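Local structure of ankyrin repeat family protein (Enterococcus faecalis, 3HRA) at residues D120-L125 with K162-N167. The protein is of unknown function but, as an ankyrin repeat protein, probably offers a scaffold for binding partner proteins. Numbering follows the deposited sequence.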
loop_
_atom_site.group_PDB
_atom_site.type_symbol
_atom_site.label_atom_id
_atom_site.label_comp_id
_atom_site.label_asym_id
_atom_site.label_seq_id
_atom_site.Cartn_x
_atom_site.Cartn_y
_atom_site.Cartn_z
ATOM N N ASP A 120 4.104 3.818 9.721
ATOM C CA ASP A 120 3.529 2.638 10.353
ATOM C C ASP A 120 3.256 1.538 9.324
ATOM O O ASP A 120 3.496 0.362 9.594
ATOM C CB ASP A 120 2.266 2.997 11.140
ATOM C CG ASP A 120 2.576 3.802 12.396
ATOM O OD1 ASP A 120 3.593 3.488 13.068
ATOM O OD2 ASP A 120 1.809 4.748 12.704
ATOM N N ASN A 121 2.811 1.918 8.129
ATOM C CA ASN A 121 2.665 0.942 7.047
ATOM C C ASN A 121 3.991 0.327 6.605
ATOM O O ASN A 121 4.077 -0.884 6.356
ATOM C CB ASN A 121 1.938 1.549 5.833
ATOM C CG ASN A 121 0.429 1.454 5.960
ATOM O OD1 ASN A 121 -0.089 1.262 7.047
ATOM N ND2 ASN A 121 -0.276 1.578 4.842
ATOM N N VAL A 122 5.024 1.160 6.512
ATOM C CA VAL A 122 6.354 0.666 6.180
ATOM C C VAL A 122 6.810 -0.408 7.170
ATOM O O VAL A 122 7.298 -1.465 6.768
ATOM C CB VAL A 122 7.373 1.811 6.131
ATOM C CG1 VAL A 122 8.768 1.256 5.899
ATOM C CG2 VAL A 122 6.964 2.813 5.044
ATOM N N LYS A 123 6.642 -0.127 8.457
ATOM C CA LYS A 123 7.058 -1.049 9.517
ATOM C C LYS A 123 6.329 -2.355 9.380
ATOM O O LYS A 123 6.934 -3.426 9.448
ATOM C CB LYS A 123 6.759 -0.461 10.893
ATOM C CG LYS A 123 7.608 0.722 11.270
ATOM C CD LYS A 123 7.116 1.356 12.576
ATOM C CE LYS A 123 7.891 2.646 12.889
ATOM N NZ LYS A 123 7.104 3.625 13.712
ATOM N N LEU A 124 5.017 -2.255 9.181
ATOM C CA LEU A 124 4.168 -3.420 9.007
ATOM C C LEU A 124 4.646 -4.291 7.839
ATOM O O LEU A 124 4.788 -5.515 7.973
ATOM C CB LEU A 124 2.741 -2.946 8.744
ATOM C CG LEU A 124 1.592 -3.467 9.587
ATOM C CD1 LEU A 124 1.959 -3.500 11.050
ATOM C CD2 LEU A 124 0.373 -2.572 9.340
ATOM N N LEU A 125 4.898 -3.661 6.693
ATOM C CA LEU A 125 5.310 -4.402 5.511
ATOM C C LEU A 125 6.708 -5.009 5.689
ATOM O O LEU A 125 6.957 -6.138 5.250
ATOM C CB LEU A 125 5.244 -3.520 4.265
ATOM C CG LEU A 125 3.826 -3.068 3.882
ATOM C CD1 LEU A 125 3.903 -1.860 2.960
ATOM C CD2 LEU A 125 3.024 -4.200 3.229
ATOM N N LYS A 162 15.940 5.985 7.904
ATOM C CA LYS A 162 16.608 5.197 8.937
ATOM C C LYS A 162 16.004 3.797 9.076
ATOM O O LYS A 162 16.737 2.808 9.151
ATOM C CB LYS A 162 16.547 5.915 10.288
ATOM C CG LYS A 162 17.283 5.178 11.377
ATOM C CD LYS A 162 18.798 5.302 11.204
ATOM C CE LYS A 162 19.513 4.788 12.447
ATOM N NZ LYS A 162 20.995 4.860 12.303
ATOM N N LEU A 163 14.676 3.737 9.130
ATOM C CA LEU A 163 13.918 2.484 9.180
ATOM C C LEU A 163 14.315 1.556 8.022
ATOM O O LEU A 163 14.581 0.374 8.235
ATOM C CB LEU A 163 12.421 2.781 9.093
ATOM C CG LEU A 163 11.383 1.931 9.834
ATOM C CD1 LEU A 163 10.046 1.956 9.095
ATOM C CD2 LEU A 163 11.842 0.500 10.099
ATOM N N LEU A 164 14.362 2.095 6.803
ATOM C CA LEU A 164 14.733 1.299 5.622
ATOM C C LEU A 164 16.170 0.785 5.707
ATOM O O LEU A 164 16.440 -0.382 5.410
ATOM C CB LEU A 164 14.523 2.097 4.305
ATOM C CG LEU A 164 13.058 2.372 3.935
ATOM C CD1 LEU A 164 12.925 3.427 2.837
ATOM C CD2 LEU A 164 12.379 1.066 3.531
ATOM N N MET A 165 17.100 1.658 6.086
ATOM C CA MET A 165 18.495 1.241 6.190
ATOM C C MET A 165 18.681 0.211 7.290
ATOM O O MET A 165 19.490 -0.700 7.166
ATOM C CB MET A 165 19.418 2.444 6.415
ATOM C CG MET A 165 19.377 3.465 5.277
ATOM S SD MET A 165 19.678 2.751 3.649
ATOM C CE MET A 165 21.395 2.246 3.833
ATOM N N GLU A 166 17.934 0.354 8.377
ATOM C CA GLU A 166 18.070 -0.588 9.477
ATOM C C GLU A 166 17.509 -1.954 9.096
ATOM O O GLU A 166 17.770 -2.953 9.766
ATOM C CB GLU A 166 17.390 -0.058 10.726
ATOM C CG GLU A 166 18.231 0.951 11.476
ATOM C CD GLU A 166 19.498 0.351 12.073
ATOM O OE1 GLU A 166 19.418 -0.730 12.689
ATOM O OE2 GLU A 166 20.570 0.966 11.930
ATOM N N ASN A 167 16.741 -1.991 8.010
ATOM C CA ASN A 167 16.171 -3.233 7.537
ATOM C C ASN A 167 16.873 -3.740 6.283
ATOM O O ASN A 167 16.355 -4.614 5.575
ATOM C CB ASN A 167 14.665 -3.095 7.301
ATOM C CG ASN A 167 13.867 -3.204 8.590
ATOM O OD1 ASN A 167 13.394 -4.283 8.941
ATOM N ND2 ASN A 167 13.732 -2.089 9.316
#
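Leu163 reaches across to Val122 and Lys123, and this apolar contact carries the meeting of the two helices. One methyl does the touching. Leu163 CD1 lies 3.5 Å from Val122 CG1. It is equally close to Lys123 CG, and that pair is tight for two carbons. The Val122 and Leu163 side chains pass alongside each other, running opposite ways. The Leu163 side chain lies roughly perpendicular to the aliphatic part of Lys123. Val122 holds CG1 anti to its backbone N (chi1 175°), and this branch meets both leucines. Leu164 CD2 adds a looser contact, 4.3 Å from Val122 CG1. No hydrogen bond joins the two segments.

Polar bonds form instead within each segment and to other parts of the chain. Beyond CG the Lys123 chain runs extended, and its NZ forms a salt bridge with Asp120 OD1 at 3.6 Å, one turn back on the same helix. The charged end is thus held apart from the leucine contact. In segment 162-167, Asn167 ND2 donates to Leu163 O at 2.8 Å. The bond is nearly straight (169°) and lies close to the amide plane of Asn167. It ties the Asn167 side chain back to the backbone of Leu163, four residues earlier.

The helix segments run almost side by side, with axes 10.9 Å apart and 10° between their directions. This near-parallel packing of helix 119-128 on helix 155-166 is consistent with the stacked helices of an ankyrin repeat array. Leu163 also packs on Ile119 and Leu126 of helix 119-128. Val122 also touches Leu110 and Ala113 of helix 110-115. On the N-terminal side of the stack, Asp120, Asn121 and Leu124 meet helix 85-94.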